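Local coordinates for protein putative trimethylamine methyltransferase (Rhizobium meliloti, PDB 4YYC) that probably acts as a methyltransferase of the trimethylamine methyltransferase (MttB) family, at residues S40-I48 with M416-V424; E52-E63 with L338-R349. One frame throughout, in Å; residues are numbered along the deposited sequence.

Contact 1: residues S40-I48 with M416-V424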
# COMPACT_ATOMS: atom_id res chain seq x y z
N SER A 40 16.34 -10.24 -16.19
CA SER A 40 16.10 -8.97 -15.57
C SER A 40 15.29 -8.06 -16.52
O SER A 40 15.52 -8.07 -17.72
CB SER A 40 17.43 -8.32 -15.17
OG SER A 40 17.83 -8.88 -13.92
N LEU A 41 14.39 -7.28 -15.94
CA LEU A 41 13.58 -6.28 -16.64
C LEU A 41 14.27 -4.92 -16.59
O LEU A 41 14.96 -4.59 -15.65
CB LEU A 41 12.20 -6.17 -15.98
CG LEU A 41 11.39 -7.45 -15.93
CD1 LEU A 41 10.02 -7.16 -15.31
CD2 LEU A 41 11.26 -8.04 -17.31
N PRO A 42 14.07 -4.09 -17.62
CA PRO A 42 14.62 -2.74 -17.57
C PRO A 42 13.82 -1.86 -16.63
O PRO A 42 12.78 -2.28 -16.09
CB PRO A 42 14.48 -2.25 -19.00
CG PRO A 42 13.30 -2.96 -19.46
CD PRO A 42 13.30 -4.32 -18.84
N TYR A 43 14.34 -0.68 -16.39
CA TYR A 43 13.70 0.30 -15.53
C TYR A 43 12.22 0.47 -15.88
O TYR A 43 11.82 0.38 -17.02
CB TYR A 43 14.43 1.64 -15.56
CG TYR A 43 14.38 2.39 -16.84
CD1 TYR A 43 15.30 2.14 -17.86
CD2 TYR A 43 13.38 3.33 -17.10
CE1 TYR A 43 15.24 2.82 -19.04
CE2 TYR A 43 13.31 4.01 -18.29
CZ TYR A 43 14.25 3.75 -19.25
OH TYR A 43 14.20 4.42 -20.46
N ILE A 44 11.44 0.75 -14.85
CA ILE A 44 10.01 1.00 -15.03
C ILE A 44 9.76 2.32 -15.76
O ILE A 44 10.36 3.34 -15.42
CB ILE A 44 9.31 1.09 -13.64
CG1 ILE A 44 9.32 -0.29 -12.95
CG2 ILE A 44 7.92 1.64 -13.80
CD1 ILE A 44 9.07 -0.21 -11.50
N GLN A 45 8.86 2.29 -16.75
CA GLN A 45 8.34 3.50 -17.36
C GLN A 45 6.88 3.57 -16.93
O GLN A 45 6.06 2.81 -17.45
CB GLN A 45 8.44 3.48 -18.88
CG GLN A 45 9.87 3.53 -19.31
CD GLN A 45 10.03 3.51 -20.81
OE1 GLN A 45 9.31 4.20 -21.55
NE2 GLN A 45 11.01 2.75 -21.28
N ARG A 46 6.56 4.46 -16.01
CA ARG A 46 5.19 4.55 -15.48
C ARG A 46 4.20 5.06 -16.48
O ARG A 46 4.46 6.08 -17.13
CB ARG A 46 5.14 5.45 -14.22
CG ARG A 46 5.67 4.79 -12.96
CD ARG A 46 5.76 5.77 -11.80
NE ARG A 46 7.01 6.56 -11.89
CZ ARG A 46 7.12 7.84 -12.27
NH1 ARG A 46 8.32 8.37 -12.30
NH2 ARG A 46 6.07 8.59 -12.62
N ARG A 47 3.10 4.31 -16.64
CA ARG A 47 1.98 4.72 -17.49
C ARG A 47 0.85 5.24 -16.62
O ARG A 47 -0.10 5.83 -17.11
CB ARG A 47 1.47 3.55 -18.34
CG ARG A 47 2.52 2.83 -19.17
CD ARG A 47 3.29 3.77 -20.06
NE ARG A 47 4.17 3.02 -20.96
CZ ARG A 47 5.31 3.49 -21.44
NH1 ARG A 47 6.04 2.73 -22.24
NH2 ARG A 47 5.71 4.71 -21.12
N ILE A 48 0.95 5.00 -15.32
CA ILE A 48 -0.01 5.43 -14.34
C ILE A 48 0.36 6.85 -13.87
O ILE A 48 1.49 7.31 -14.08
CB ILE A 48 -0.09 4.46 -13.13
CG1 ILE A 48 1.27 4.27 -12.47
CG2 ILE A 48 -0.59 3.10 -13.60
CD1 ILE A 48 1.15 3.45 -11.18
N MSE A 416 5.76 -6.79 -8.57
CA MSE A 416 4.34 -6.42 -8.61
C MSE A 416 4.23 -4.96 -8.93
O MSE A 416 3.40 -4.56 -9.73
CB MSE A 416 3.66 -6.74 -7.29
CG MSE A 416 3.54 -8.24 -7.22
SE MSE A 416 2.60 -8.61 -5.51
CE MSE A 416 3.49 -10.39 -5.32
N MSE A 417 5.08 -4.14 -8.34
CA MSE A 417 5.07 -2.71 -8.62
C MSE A 417 5.42 -2.41 -10.07
O MSE A 417 4.80 -1.57 -10.72
CB MSE A 417 6.04 -1.92 -7.73
CG MSE A 417 5.78 -2.06 -6.24
SE MSE A 417 4.02 -1.42 -5.63
CE MSE A 417 3.69 -2.64 -4.07
N GLN A 418 6.37 -3.16 -10.63
CA GLN A 418 6.74 -3.02 -12.03
C GLN A 418 5.55 -3.31 -12.94
O GLN A 418 5.31 -2.57 -13.90
CB GLN A 418 7.92 -3.97 -12.33
CG GLN A 418 8.37 -3.95 -13.77
CD GLN A 418 9.82 -3.60 -14.01
OE1 GLN A 418 10.70 -3.91 -13.20
NE2 GLN A 418 10.10 -3.06 -15.19
N LYS A 419 4.82 -4.35 -12.62
CA LYS A 419 3.64 -4.69 -13.44
C LYS A 419 2.52 -3.65 -13.26
O LYS A 419 1.90 -3.23 -14.25
CB LYS A 419 3.19 -6.10 -13.10
CG LYS A 419 1.95 -6.56 -13.84
CD LYS A 419 2.21 -6.64 -15.37
CE LYS A 419 0.95 -7.11 -16.10
NZ LYS A 419 0.51 -8.43 -15.54
N MSE A 420 2.27 -3.23 -12.01
CA MSE A 420 1.25 -2.21 -11.70
C MSE A 420 1.46 -0.96 -12.50
O MSE A 420 0.53 -0.32 -12.99
CB MSE A 420 1.28 -1.89 -10.20
CG MSE A 420 0.34 -0.78 -9.73
SE MSE A 420 -1.43 -1.64 -9.60
CE MSE A 420 -0.84 -2.59 -7.97
N ALA A 421 2.72 -0.56 -12.60
CA ALA A 421 3.10 0.69 -13.27
C ALA A 421 2.70 0.75 -14.72
O ALA A 421 2.60 1.85 -15.25
CB ALA A 421 4.60 0.87 -13.15
N GLU A 422 2.46 -0.40 -15.34
CA GLU A 422 2.03 -0.44 -16.76
C GLU A 422 0.59 0.02 -16.92
O GLU A 422 0.17 0.32 -18.04
CB GLU A 422 2.16 -1.83 -17.35
CG GLU A 422 3.56 -2.41 -17.34
CD GLU A 422 3.59 -3.84 -17.87
OE1 GLU A 422 2.52 -4.38 -18.24
OE2 GLU A 422 4.68 -4.43 -17.92
N GLY A 423 -0.16 0.02 -15.83
CA GLY A 423 -1.56 0.51 -15.86
C GLY A 423 -2.48 -0.45 -16.61
O GLY A 423 -2.18 -1.65 -16.74
N VAL A 424 -3.57 0.08 -17.12
CA VAL A 424 -4.65 -0.76 -17.68
C VAL A 424 -4.54 -0.85 -19.19
O VAL A 424 -4.54 0.19 -19.86
CB VAL A 424 -6.03 -0.20 -17.33
CG1 VAL A 424 -7.15 -1.09 -17.92
CG2 VAL A 424 -6.19 -0.10 -15.84
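A chi1 of 178°, which sets CG opposite the backbone N, and a bend at chi2 carry the carboxamide of Q418 off helix 404-420 to the loop before strand 44-45, where Q418 NE2 gives P42 O a nearly straight hydrogen bond of 2.9 Å within the amide plane. Glutamine suits the place because it also offers an acceptor: OE1 takes bonds from S173 and H175, so both ends of the amide are held. Apolar groups flank the amide, I44 CG1 lying 3.5 Å from Q418 CD and L41 CD1 3.8 Å from that same carbon. The other branch of I44 presses CG2 to 3.5 Å from A421 CB, a tight fit that favours so small a residue as alanine. Strand 44-45 edges a three-stranded sheet, pairing antiparallel with strand 134-137, and the contact lays it against the C-terminal end of the helix. There R47 N bonds to A421 O (2.9 Å), inside the type I turn from M420 to G423. Glycine fits the positive phi of G423 and lets I48 CG2 come to 3.6 Å from G423 CA; I48 also packs on Y51 of the second subunit.

Contact 2: residues E52-E63 with L338-R349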
# COMPACT_ATOMS: atom_id res chain seq x y z
N GLU A 52 -1.25 12.93 -5.71
CA GLU A 52 -0.96 14.24 -5.11
C GLU A 52 -1.72 14.42 -3.82
O GLU A 52 -2.88 14.04 -3.74
CB GLU A 52 -1.46 15.35 -5.98
CG GLU A 52 -1.03 15.24 -7.40
CD GLU A 52 -1.38 16.49 -8.19
OE1 GLU A 52 -2.43 17.18 -7.98
OE2 GLU A 52 -0.58 16.79 -9.05
N VAL A 53 -1.05 15.01 -2.83
CA VAL A 53 -1.64 15.42 -1.59
C VAL A 53 -1.74 16.92 -1.33
O VAL A 53 -2.45 17.30 -0.43
CB VAL A 53 -0.99 14.72 -0.40
CG1 VAL A 53 -1.10 13.21 -0.58
CG2 VAL A 53 0.45 15.16 -0.23
N LEU A 54 -1.04 17.75 -2.10
CA LEU A 54 -1.10 19.20 -1.91
C LEU A 54 -1.71 19.81 -3.14
O LEU A 54 -1.41 19.38 -4.25
CB LEU A 54 0.29 19.78 -1.73
CG LEU A 54 1.11 19.29 -0.53
CD1 LEU A 54 2.56 19.70 -0.58
CD2 LEU A 54 0.38 19.78 0.72
N ASP A 55 -2.59 20.78 -2.94
CA ASP A 55 -3.11 21.57 -4.06
C ASP A 55 -2.20 22.76 -4.35
O ASP A 55 -1.20 22.94 -3.66
CB ASP A 55 -4.57 21.99 -3.83
CG ASP A 55 -4.76 22.98 -2.68
OD1 ASP A 55 -3.81 23.64 -2.16
OD2 ASP A 55 -5.94 23.17 -2.32
N GLU A 56 -2.54 23.55 -5.38
CA GLU A 56 -1.64 24.59 -5.84
C GLU A 56 -1.32 25.56 -4.71
O GLU A 56 -0.16 25.96 -4.55
CB GLU A 56 -2.23 25.34 -7.04
CG GLU A 56 -1.31 26.41 -7.64
CD GLU A 56 0.02 25.91 -8.22
OE1 GLU A 56 0.13 24.72 -8.64
OE2 GLU A 56 0.97 26.73 -8.31
N GLU A 57 -2.34 25.93 -3.93
CA GLU A 57 -2.13 26.89 -2.84
C GLU A 57 -1.18 26.32 -1.79
O GLU A 57 -0.32 27.04 -1.30
CB GLU A 57 -3.44 27.33 -2.19
CG GLU A 57 -3.29 27.92 -0.78
N GLY A 58 -1.33 25.03 -1.46
CA GLY A 58 -0.47 24.37 -0.51
C GLY A 58 0.95 24.29 -1.02
O GLY A 58 1.90 24.46 -0.27
N LEU A 59 1.12 23.99 -2.30
CA LEU A 59 2.46 23.90 -2.87
C LEU A 59 3.15 25.27 -2.82
O LEU A 59 4.30 25.38 -2.42
CB LEU A 59 2.42 23.41 -4.30
CG LEU A 59 1.98 21.97 -4.42
CD1 LEU A 59 1.47 21.67 -5.82
CD2 LEU A 59 3.16 21.07 -4.04
N GLN A 60 2.43 26.30 -3.26
CA GLN A 60 2.96 27.66 -3.18
C GLN A 60 3.31 28.09 -1.76
O GLN A 60 4.28 28.79 -1.53
CB GLN A 60 1.96 28.64 -3.80
CG GLN A 60 1.94 28.54 -5.31
CD GLN A 60 1.05 29.61 -5.94
OE1 GLN A 60 0.96 30.71 -5.44
NE2 GLN A 60 0.40 29.27 -7.02
N LEU A 61 2.52 27.64 -0.79
CA LEU A 61 2.76 27.96 0.60
C LEU A 61 4.07 27.37 1.10
O LEU A 61 4.87 28.06 1.72
CB LEU A 61 1.58 27.46 1.42
CG LEU A 61 1.68 27.60 2.93
CD1 LEU A 61 1.80 29.05 3.32
CD2 LEU A 61 0.39 27.01 3.54
N ILE A 62 4.26 26.09 0.82
CA ILE A 62 5.50 25.41 1.21
C ILE A 62 6.70 26.04 0.50
O ILE A 62 7.72 26.27 1.12
CB ILE A 62 5.44 23.90 0.94
CG1 ILE A 62 4.28 23.24 1.71
CG2 ILE A 62 6.76 23.24 1.33
CD1 ILE A 62 4.33 23.43 3.21
N GLU A 63 6.57 26.32 -0.79
CA GLU A 63 7.67 26.93 -1.56
C GLU A 63 8.03 28.32 -1.00
O GLU A 63 9.20 28.64 -0.80
CB GLU A 63 7.30 26.98 -3.06
CG GLU A 63 7.27 25.59 -3.69
CD GLU A 63 6.64 25.52 -5.07
OE1 GLU A 63 5.79 26.38 -5.40
OE2 GLU A 63 6.91 24.55 -5.79
N LEU A 338 2.64 11.02 3.69
CA LEU A 338 2.18 12.34 3.26
C LEU A 338 3.33 13.26 2.93
O LEU A 338 3.32 13.97 1.91
CB LEU A 338 1.30 13.00 4.33
CG LEU A 338 -0.04 12.29 4.54
CD1 LEU A 338 -0.74 12.84 5.79
CD2 LEU A 338 -0.97 12.31 3.36
N VAL A 339 4.34 13.26 3.78
CA VAL A 339 5.58 14.02 3.48
C VAL A 339 6.14 13.60 2.11
O VAL A 339 6.44 14.44 1.27
CB VAL A 339 6.67 13.78 4.55
CG1 VAL A 339 8.07 14.27 4.11
CG2 VAL A 339 6.28 14.42 5.88
N SER A 340 6.27 12.31 1.88
CA SER A 340 6.89 11.88 0.65
C SER A 340 6.06 12.12 -0.59
O SER A 340 6.59 12.48 -1.66
CB SER A 340 7.33 10.43 0.72
OG SER A 340 8.40 10.32 1.64
N TYR A 341 4.74 11.97 -0.49
CA TYR A 341 3.88 12.33 -1.63
C TYR A 341 4.05 13.81 -1.96
O TYR A 341 4.14 14.19 -3.11
CB TYR A 341 2.40 12.07 -1.34
CG TYR A 341 1.89 10.65 -1.49
CD1 TYR A 341 2.02 9.95 -2.70
CD2 TYR A 341 1.25 10.00 -0.44
CE1 TYR A 341 1.49 8.68 -2.86
CE2 TYR A 341 0.77 8.71 -0.59
CZ TYR A 341 0.88 8.07 -1.80
OH TYR A 341 0.42 6.79 -1.98
N GLY A 342 4.05 14.65 -0.93
CA GLY A 342 4.18 16.07 -1.09
C GLY A 342 5.55 16.46 -1.63
O GLY A 342 5.69 17.33 -2.52
N ALA A 343 6.57 15.80 -1.12
CA ALA A 343 7.94 16.12 -1.54
C ALA A 343 8.10 15.80 -3.04
O ALA A 343 8.78 16.51 -3.80
CB ALA A 343 8.96 15.37 -0.69
N ALA A 344 7.50 14.72 -3.49
CA ALA A 344 7.54 14.39 -4.93
C ALA A 344 6.93 15.48 -5.80
O ALA A 344 7.47 15.82 -6.86
CB ALA A 344 6.82 13.07 -5.18
N GLN A 345 5.82 16.06 -5.34
CA GLN A 345 5.23 17.17 -6.02
C GLN A 345 6.19 18.35 -6.09
O GLN A 345 6.34 18.96 -7.17
CB GLN A 345 3.92 17.63 -5.34
CG GLN A 345 2.83 16.60 -5.38
CD GLN A 345 1.54 17.08 -4.74
OE1 GLN A 345 1.20 16.67 -3.62
NE2 GLN A 345 0.87 17.99 -5.41
N LEU A 346 6.82 18.65 -4.97
CA LEU A 346 7.79 19.78 -4.93
C LEU A 346 9.00 19.53 -5.81
O LEU A 346 9.53 20.45 -6.43
CB LEU A 346 8.23 20.04 -3.50
CG LEU A 346 7.09 20.55 -2.60
CD1 LEU A 346 7.55 20.41 -1.16
CD2 LEU A 346 6.64 21.95 -2.95
N ALA A 347 9.44 18.27 -5.87
CA ALA A 347 10.56 17.89 -6.74
C ALA A 347 10.25 18.05 -8.22
O ALA A 347 11.08 18.58 -9.01
CB ALA A 347 10.99 16.46 -6.43
N ARG A 348 9.05 17.67 -8.62
CA ARG A 348 8.65 17.81 -10.05
C ARG A 348 8.61 19.27 -10.41
O ARG A 348 9.04 19.67 -11.50
CB ARG A 348 7.31 17.12 -10.33
CG ARG A 348 7.39 15.59 -10.41
CD ARG A 348 6.07 14.98 -10.84
NE ARG A 348 5.03 15.02 -9.82
CZ ARG A 348 4.88 14.14 -8.83
NH1 ARG A 348 5.70 13.12 -8.69
NH2 ARG A 348 3.88 14.31 -7.96
N ARG A 349 8.13 20.11 -9.49
CA ARG A 349 8.04 21.55 -9.74
C ARG A 349 9.41 22.21 -9.75
O ARG A 349 9.64 23.14 -10.56
CB ARG A 349 7.13 22.23 -8.73
CG ARG A 349 5.66 21.84 -8.87
CD ARG A 349 4.92 22.11 -7.60
NE ARG A 349 4.78 23.51 -7.25
CZ ARG A 349 3.75 24.28 -7.66
NH1 ARG A 349 2.77 23.79 -8.43
NH2 ARG A 349 3.69 25.52 -7.25
O HOH W 1 1.71 18.75 -8.09
O HOH W 2 1.81 15.82 -9.17
O HOH W 3 9.38 23.32 -5.79
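R349 reaches from helix 334-350 into a hole between E56, L59, Q60 and E63 on helix 56-73, as a knob with a charged tip. Its CB passes E63 OE2 at 3.8 Å, and CD, touching both that oxygen and L59 CD1, leads into a bend at chi3 (67°) that turns the guanidinium across the helix. NE bonds to E63 OE2 at 2.8 Å and NH2 to E63 OE1 at 2.9 Å, a side-on grip with both oxygens near the guanidinium plane. L59 CB lies 3.6 Å above that plane, over the centre of the group. At the far end NH1 meets E56 OE1 at 2.8 Å and NH2 also reaches E56 OE2; this carboxylate is turned 49° from the guanidinium, and Q60 NE2 steadies OE2 through its anti lone pair. Arginine suits the place because its guanidinium can serve two glutamates along separate edges; a methionine in its place would probably leave E56 and E63 as two neighbouring negative charges without their shared counterion.

One helical turn back, Q345 reads the backbone before the helix: OE1 accepts from L54 N in its carbonyl plane, on a lone pair, and from V53 N above that plane, while NE2 donates to L54 O (2.9 Å). The amide thus holds the segment just before the helix, where D55 is the N-cap and accepts from G58 N. Leucines suit the apolar part of the interface, L59 CD2 meeting L346 CD2 at 3.8 Å, and V53 settles over Y341 CB and the backbone of G342. E52, whose CB lies against the Q345 amide, forms a salt bridge with R49 of the second subunit. Segments 56-63 and 338-349 cross at -79°; helix 334-350 is the connecting helix of a beta-alpha-beta crossover between parallel strands 313-322 and 354-355, as in the TIM barrel of this family, with helix 56-73 packed on its outside.

How the contacts relate
From the N terminus the chain first runs through 40-48, which contact 1 will later join to 416-424, and a few residues on through 52-63, the near half of contact 2. The loop begun at 52-63 closes at 338-349, before the chain returns to 416-424, so contact 2 is nested within the loop of contact 1. Their centres lie about 24 Å apart, and within one chain they adjoin only in sequence. Contact 1 fixes the edge strand 44-45 to the end of helix 404-420; contact 2 fixes helix 56-73 to helix 334-350. Across the dimer they meet: M420 packs on L338 of the second subunit, and L338 on G423 of the second subunit.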